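Local coordinates for apical membrane antigen 1-like protein, soluble form (Toxoplasma gondii, PDB 3ZLE), which probably takes part in host-cell invasion by the parasite, as a member of the apicomplexan AMA1 family of surface proteins, at residues Phe33-Arg38 with Ala267-Thr272; Arg44-Lys49 with Leu199-Ala204. All blocks are in the same frame, centred on the assembly; numbering follows the deposited sequence.

Contact 1. Residues Phe33-Arg38 with Ala267-Thr272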
ATOM      1  N   PHE A  33       0.124  -6.080  -1.131  1.00 24.54           N
ATOM      2  CA  PHE A  33      -0.762  -6.854  -0.214  1.00 26.64           C
ATOM      3  C   PHE A  33       0.089  -7.551   0.838  1.00 22.89           C
ATOM      4  O   PHE A  33       0.009  -7.227   2.038  1.00 23.32           O
ATOM      5  CB  PHE A  33      -1.646  -7.848  -0.986  1.00 24.88           C
ATOM      6  CG  PHE A  33      -2.609  -8.644  -0.109  1.00 30.32           C
ATOM      7  CD1 PHE A  33      -3.817  -8.070   0.349  1.00 26.38           C
ATOM      8  CD2 PHE A  33      -2.398  -9.987   0.121  1.00 21.71           C
ATOM      9  CE1 PHE A  33      -4.712  -8.791   1.129  1.00 24.62           C
ATOM     10  CE2 PHE A  33      -3.296 -10.731   0.908  1.00 26.19           C
ATOM     11  CZ  PHE A  33      -4.464 -10.125   1.415  1.00 24.61           C
ATOM     12  N   VAL A  34       0.985  -8.430   0.385  1.00 27.17           N
ATOM     13  CA  VAL A  34       2.088  -8.917   1.215  1.00 22.60           C
ATOM     14  C   VAL A  34       3.441  -8.516   0.596  1.00 25.75           C
ATOM     15  O   VAL A  34       3.718  -8.786  -0.598  1.00 25.06           O
ATOM     16  CB  VAL A  34       2.060 -10.443   1.340  1.00 26.62           C
ATOM     17  CG1 VAL A  34       3.399 -10.944   1.899  1.00 22.69           C
ATOM     18  CG2 VAL A  34       0.895 -10.886   2.219  1.00 32.41           C
ATOM     19  N   ASP A  35       4.229  -7.807   1.385  1.00 22.69           N
ATOM     20  CA  ASP A  35       5.517  -7.273   0.953  1.00 21.11           C
ATOM     21  C   ASP A  35       6.653  -8.107   1.498  1.00 18.52           C
ATOM     22  O   ASP A  35       6.994  -8.031   2.672  1.00 19.84           O
ATOM     23  CB  ASP A  35       5.673  -5.840   1.412  1.00 18.84           C
ATOM     24  CG  ASP A  35       6.968  -5.236   0.982  1.00 28.07           C
ATOM     25  OD1 ASP A  35       7.908  -6.022   0.654  1.00 23.94           O
ATOM     26  OD2 ASP A  35       7.054  -3.964   0.942  1.00 21.79           O
ATOM     27  N   LEU A  36       7.275  -8.901   0.644  1.00 19.18           N
ATOM     28  CA  LEU A  36       8.396  -9.685   1.141  1.00 22.43           C
ATOM     29  C   LEU A  36       9.436  -9.688   0.074  1.00 24.88           C
ATOM     30  O   LEU A  36       9.935 -10.732  -0.312  1.00 31.95           O
ATOM     31  CB  LEU A  36       7.958 -11.127   1.555  1.00 18.39           C
ATOM     32  CG  LEU A  36       7.082 -11.284   2.800  1.00 19.09           C
ATOM     33  CD1 LEU A  36       6.513 -12.721   2.917  1.00 22.47           C
ATOM     34  CD2 LEU A  36       7.805 -10.903   4.094  1.00 18.32           C
ATOM     35  N   GLY A  37       9.773  -8.492  -0.398  1.00 27.95           N
ATOM     36  CA  GLY A  37      10.535  -8.348  -1.614  1.00 26.97           C
ATOM     37  C   GLY A  37      12.032  -8.475  -1.397  1.00 32.20           C
ATOM     38  O   GLY A  37      12.802  -8.383  -2.347  1.00 31.24           O
ATOM     39  N   ARG A  38      12.445  -8.685  -0.157  1.00 31.86           N
ATOM     40  CA  ARG A  38      13.865  -8.820   0.171  1.00 35.13           C
ATOM     41  C   ARG A  38      14.162 -10.061   0.999  1.00 37.12           C
ATOM     42  O   ARG A  38      13.305 -10.547   1.723  1.00 40.69           O
ATOM     43  CB  ARG A  38      14.322  -7.618   0.947  1.00 38.00           C
ATOM     44  CG  ARG A  38      14.638  -6.432   0.072  1.00 45.37           C
ATOM     45  CD  ARG A  38      14.847  -5.265   0.978  1.00 53.66           C
ATOM     46  NE  ARG A  38      15.533  -4.181   0.303  1.00 67.31           N
ATOM     47  CZ  ARG A  38      16.793  -3.864   0.533  1.00 51.63           C
ATOM     48  NH1 ARG A  38      17.518  -4.599   1.370  1.00 50.07           N
ATOM     49  NH2 ARG A  38      17.321  -2.816  -0.066  1.00 50.90           N
ATOM     50  N   ALA A 267      -0.183  -6.869  -6.855  1.00 27.58           N
ATOM     51  CA  ALA A 267       1.224  -7.221  -6.589  1.00 22.91           C
ATOM     52  C   ALA A 267       1.333  -7.765  -5.170  1.00 29.04           C
ATOM     53  O   ALA A 267       0.945  -7.102  -4.223  1.00 29.74           O
ATOM     54  CB  ALA A 267       2.144  -6.008  -6.748  1.00 22.90           C
ATOM     55  N   SER A 268       1.853  -8.980  -5.035  1.00 27.59           N
ATOM     56  CA  SER A 268       1.953  -9.609  -3.753  1.00 28.18           C
ATOM     57  C   SER A 268       3.080 -10.630  -3.777  1.00 24.85           C
ATOM     58  O   SER A 268       3.320 -11.280  -4.802  1.00 28.83           O
ATOM     59  CB  SER A 268       0.622 -10.281  -3.380  1.00 22.82           C
ATOM     60  OG  SER A 268       0.663 -10.730  -2.050  1.00 28.49           O
ATOM     61  N   ASP A 269       3.798 -10.735  -2.674  1.00 24.12           N
ATOM     62  CA  ASP A 269       4.932 -11.669  -2.575  1.00 25.60           C
ATOM     63  C   ASP A 269       4.605 -12.921  -1.754  1.00 33.45           C
ATOM     64  O   ASP A 269       5.518 -13.592  -1.247  1.00 31.19           O
ATOM     65  CB  ASP A 269       6.107 -10.979  -1.929  1.00 21.07           C
ATOM     66  CG  ASP A 269       6.517  -9.729  -2.653  1.00 25.88           C
ATOM     67  OD1 ASP A 269       6.157  -9.560  -3.863  1.00 21.06           O
ATOM     68  OD2 ASP A 269       7.190  -8.896  -1.996  1.00 28.68           O
ATOM     69  N   ALA A 270       3.321 -13.154  -1.488  1.00 31.91           N
ATOM     70  CA  ALA A 270       2.928 -14.378  -0.750  1.00 33.20           C
ATOM     71  C   ALA A 270       3.207 -15.581  -1.605  1.00 32.95           C
ATOM     72  O   ALA A 270       3.049 -15.518  -2.829  1.00 31.24           O
ATOM     73  CB  ALA A 270       1.458 -14.347  -0.360  1.00 25.43           C
ATOM     74  N   PRO A 271       3.659 -16.681  -0.972  1.00 34.80           N
ATOM     75  CA  PRO A 271       3.873 -17.905  -1.732  1.00 43.03           C
ATOM     76  C   PRO A 271       2.552 -18.419  -2.263  1.00 47.69           C
ATOM     77  O   PRO A 271       1.514 -18.348  -1.573  1.00 42.00           O
ATOM     78  CB  PRO A 271       4.474 -18.880  -0.701  1.00 47.61           C
ATOM     79  CG  PRO A 271       4.412 -18.178   0.632  1.00 45.27           C
ATOM     80  CD  PRO A 271       4.309 -16.720   0.347  1.00 40.42           C
ATOM     81  N   THR A 272       2.567 -18.807  -3.528  1.00 60.22           N
ATOM     82  CA  THR A 272       1.351 -19.184  -4.232  1.00 78.74           C
ATOM     83  C   THR A 272       1.173 -20.695  -4.180  1.00 81.68           C
ATOM     84  O   THR A 272       0.178 -21.240  -4.648  1.00 83.30           O
ATOM     85  CB  THR A 272       1.404 -18.711  -5.693  1.00 80.77           C
ATOM     86  OG1 THR A 272       0.112 -18.858  -6.288  1.00 93.79           O
ATOM     87  CG2 THR A 272       2.447 -19.501  -6.489  1.00 86.57           C
TER

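Contact 2. Residues Arg44-Lys49 with Leu199-Ala204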
ATOM      1  N   ARG A  44      12.829 -13.796   4.534  1.00 32.43           N
ATOM      2  CA  ARG A  44      12.106 -12.788   3.734  1.00 32.26           C
ATOM      3  C   ARG A  44      11.928 -11.472   4.515  1.00 29.79           C
ATOM      4  O   ARG A  44      11.671 -11.474   5.725  1.00 25.67           O
ATOM      5  CB  ARG A  44      10.758 -13.346   3.284  1.00 30.55           C
ATOM      6  CG  ARG A  44      10.852 -14.806   2.936  1.00 28.33           C
ATOM      7  CD  ARG A  44       9.852 -15.217   1.868  1.00 27.76           C
ATOM      8  NE  ARG A  44       9.781 -14.247   0.795  1.00 28.21           N
ATOM      9  CZ  ARG A  44       8.738 -14.130  -0.024  1.00 30.11           C
ATOM     10  NH1 ARG A  44       7.696 -14.947   0.097  1.00 28.48           N
ATOM     11  NH2 ARG A  44       8.788 -13.280  -1.028  1.00 21.45           N
ATOM     12  N   GLU A  45      12.231 -10.363   3.859  1.00 24.95           N
ATOM     13  CA  GLU A  45      12.338  -9.078   4.549  1.00 26.49           C
ATOM     14  C   GLU A  45      11.438  -8.086   3.799  1.00 24.08           C
ATOM     15  O   GLU A  45      11.315  -8.178   2.553  1.00 25.64           O
ATOM     16  CB  GLU A  45      13.811  -8.640   4.552  1.00 23.28           C
ATOM     17  CG  GLU A  45      14.105  -7.313   5.206  1.00 22.49           C
ATOM     18  CD  GLU A  45      15.592  -6.984   5.181  1.00 29.84           C
ATOM     19  OE1 GLU A  45      16.170  -7.000   4.077  1.00 32.13           O
ATOM     20  OE2 GLU A  45      16.187  -6.724   6.261  1.00 33.05           O
ATOM     21  N   VAL A  46      10.665  -7.285   4.547  1.00 17.70           N
ATOM     22  CA  VAL A  46       9.714  -6.316   3.920  1.00 17.67           C
ATOM     23  C   VAL A  46      10.529  -5.281   3.205  1.00 17.98           C
ATOM     24  O   VAL A  46      11.437  -4.706   3.789  1.00 21.03           O
ATOM     25  CB  VAL A  46       8.814  -5.592   4.983  1.00 22.19           C
ATOM     26  CG1 VAL A  46       7.720  -4.735   4.311  1.00 20.08           C
ATOM     27  CG2 VAL A  46       8.161  -6.608   5.914  1.00 22.77           C
ATOM     28  N   GLY A  47      10.181  -4.975   1.951  1.00 21.55           N
ATOM     29  CA  GLY A  47      11.106  -4.248   1.090  1.00 16.18           C
ATOM     30  C   GLY A  47      10.634  -3.058   0.259  1.00 19.54           C
ATOM     31  O   GLY A  47      11.451  -2.352  -0.289  1.00 22.89           O
ATOM     32  N   GLY A  48       9.329  -2.809   0.186  1.00 22.28           N
ATOM     33  CA  GLY A  48       8.815  -1.757  -0.705  1.00 18.72           C
ATOM     34  C   GLY A  48       9.253  -0.369  -0.295  1.00 23.92           C
ATOM     35  O   GLY A  48       9.400  -0.082   0.898  1.00 25.27           O
ATOM     36  N   LYS A  49       9.400   0.515  -1.267  1.00 21.81           N
ATOM     37  CA  LYS A  49       9.861   1.891  -1.001  1.00 26.94           C
ATOM     38  C   LYS A  49       8.732   2.871  -0.638  1.00 31.02           C
ATOM     39  O   LYS A  49       9.008   3.998  -0.157  1.00 32.51           O
ATOM     40  CB  LYS A  49      10.686   2.420  -2.200  1.00 23.91           C
ATOM     41  CG  LYS A  49      12.163   2.069  -2.109  1.00 38.03           C
ATOM     42  CD  LYS A  49      12.756   1.561  -3.416  1.00 47.09           C
ATOM     43  CE  LYS A  49      12.040   2.133  -4.638  1.00 57.73           C
ATOM     44  NZ  LYS A  49      12.957   2.324  -5.798  1.00 61.28           N
ATOM     45  N   LEU A 199      -3.641   4.168  10.047  1.00 25.85           N
ATOM     46  CA  LEU A 199      -2.423   3.411  10.039  1.00 24.16           C
ATOM     47  C   LEU A 199      -1.688   3.604   8.744  1.00 26.79           C
ATOM     48  O   LEU A 199      -2.298   3.795   7.682  1.00 28.89           O
ATOM     49  CB  LEU A 199      -2.726   1.930  10.249  1.00 21.08           C
ATOM     50  CG  LEU A 199      -3.286   1.621  11.642  1.00 22.51           C
ATOM     51  CD1 LEU A 199      -3.323   0.123  11.893  1.00 18.83           C
ATOM     52  CD2 LEU A 199      -2.482   2.336  12.690  1.00 18.15           C
ATOM     53  N   VAL A 200      -0.378   3.461   8.811  1.00 23.69           N
ATOM     54  CA  VAL A 200       0.447   3.425   7.613  1.00 26.11           C
ATOM     55  C   VAL A 200       1.440   2.340   7.841  1.00 26.40           C
ATOM     56  O   VAL A 200       2.098   2.349   8.862  1.00 24.58           O
ATOM     57  CB  VAL A 200       1.232   4.731   7.411  1.00 26.86           C
ATOM     58  CG1 VAL A 200       1.979   4.678   6.081  1.00 26.41           C
ATOM     59  CG2 VAL A 200       0.276   5.922   7.425  1.00 28.18           C
ATOM     60  N   TYR A 201       1.437   1.330   6.964  1.00 23.87           N
ATOM     61  CA  TYR A 201       2.331   0.193   7.108  1.00 25.01           C
ATOM     62  C   TYR A 201       3.422   0.373   6.103  1.00 22.95           C
ATOM     63  O   TYR A 201       3.184   0.872   4.995  1.00 24.78           O
ATOM     64  CB  TYR A 201       1.586  -1.133   6.826  1.00 23.24           C
ATOM     65  CG  TYR A 201       2.421  -2.406   7.022  1.00 27.52           C
ATOM     66  CD1 TYR A 201       3.309  -2.846   6.041  1.00 27.60           C
ATOM     67  CD2 TYR A 201       2.175  -3.254   8.095  1.00 27.22           C
ATOM     68  CE1 TYR A 201       4.059  -4.000   6.223  1.00 28.48           C
ATOM     69  CE2 TYR A 201       2.856  -4.450   8.238  1.00 27.06           C
ATOM     70  CZ  TYR A 201       3.788  -4.813   7.305  1.00 30.97           C
ATOM     71  OH  TYR A 201       4.495  -5.968   7.500  1.00 32.92           O
ATOM     72  N   GLY A 202       4.649   0.066   6.502  1.00 26.55           N
ATOM     73  CA  GLY A 202       5.774   0.234   5.577  1.00 22.72           C
ATOM     74  C   GLY A 202       6.944  -0.666   5.913  1.00 22.49           C
ATOM     75  O   GLY A 202       7.099  -1.092   7.054  1.00 25.06           O
ATOM     76  N   SER A 203       7.845  -0.827   4.945  1.00 21.95           N
ATOM     77  CA  SER A 203       9.137  -1.474   5.180  1.00 22.51           C
ATOM     78  C   SER A 203      10.101  -0.441   5.706  1.00 24.24           C
ATOM     79  O   SER A 203       9.904   0.749   5.519  1.00 26.76           O
ATOM     80  CB  SER A 203       9.700  -2.018   3.859  1.00 20.86           C
ATOM     81  OG  SER A 203      10.624  -1.092   3.338  1.00 24.06           O
ATOM     82  N   ALA A 204      11.226  -0.897   6.241  1.00 24.25           N
ATOM     83  CA  ALA A 204      12.139   0.043   6.861  1.00 19.96           C
ATOM     84  C   ALA A 204      12.856   0.793   5.752  1.00 21.25           C
ATOM     85  O   ALA A 204      13.475   1.818   5.980  1.00 21.20           O
ATOM     86  CB  ALA A 204      13.135  -0.688   7.750  1.00 22.66           C
TER
HETATM   87  O   HOH W   1      11.682  -3.687   6.471  1.00 28.84           O
HETATM   88  O   HOH W   2       6.857  -0.176   2.375  1.00 30.46           O

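Contact 1. Residues Phe33-Arg38 with Ala267-Thr272
An Asx turn at Asp-35, followed by a classic beta bulge in which Gly-37 and Arg-38 both face Glu-45, leads into the hairpin 38-40/43-45 of the AMA1 ectodomain; Val-34 and Leu-36 of this loop meet Ser-268 and Asp-269, in the loop after helix 253-262. The touching residues on both sides are irregular loop, and their end-to-end directions differ by 78°, so pairing stays short. Its backbone part is a near-straight bond from Asp-269 N to Val-34 O, 2.8 Å, next to a weak one from Phe-33 N to Ala-267 O. Ser-268 OG stands anti to its own N, which brings it to the edge of the Phe-33 ring, 3.8 Å from CD2, and takes a weak hydrogen bond from Val-34 N. In the Asx turn Gly-37 N donates to Asp-35 OD1 at 3.3 Å, while OD2 takes the N-H of Gly-48. The carboxylates of Asp-35 and Asp-269 lie side by side with planes 89° apart, and the bonds around them probably offset the like charges. Asp-269 OD1 binds Ser-296; its OD2 accepts two backbone N-H groups, that of Gly-31 and, on its anti side, 16° out of the carboxylate plane, Leu-36 N at 2.6 Å.

Contact 2. Residues Arg44-Lys49 with Leu199-Ala204
Val-46 reaches from the turn after strand 43-45 to Ser-203, just past the end of strand 199-202, and its side chain can be followed outward. Its CB lies 3.8 Å from Ser-203 CB. Beyond it the two methyls part: CG1, anti to the backbone N (chi1 -173°), presses on Ser-203 CB at 3.4 Å and meets the edge of the Tyr-201 ring near its plane, with CE1 4.2 Å away; CG2 touches the phenol oxygen, 4.0 Å from Tyr-201 OH. The valine thus borders both a serine methylene and the phenol end of a tyrosine. Polar links lie beside this apolar patch. Ser-203 OG donates to Gly-48 O at 2.9 Å, tilted 27° from the carbonyl plane, and is also bonded to the backbone N of Phe-205. Gly-48 O receives a second proton from a water that in turn accepts from Ser-203 N, so direct and water-mediated routes join the same two residues. A second water accepts from Ala-204 N, 2.8 Å away, and also lies within hydrogen-bonding distance of Val-46 O. Around the contact, Tyr-201 packs on Val-149 of the adjacent strand 148-151 and makes a cation-pi contact with Lys-55, while Ala-204 rests on Ala-128 of helix 120-129.

Overall arrangement
The two contacts, with centres about 11 Å apart, lie side by side and touch directly. Contact 2 is the more buried, attaching the turn after strand 43-45 to the end of a strand in the five-stranded sheet; contact 1 is partly buried and joins two loops. The hairpin 38-40/43-45 joins them along the chain: segment 33-38 runs into its first strand and segment 44-49 continues from its second. Chemistry follows place: direct backbone and carboxylate bonds dominate contact 1, whereas methyl packing, one serine bond and two bridging waters make contact 2. Asp-35 of contact 1 couples them, its carboxylate accepting the N-H groups of Gly-47 and Gly-48 in contact 2 while its CG packs on Val-46 CG1.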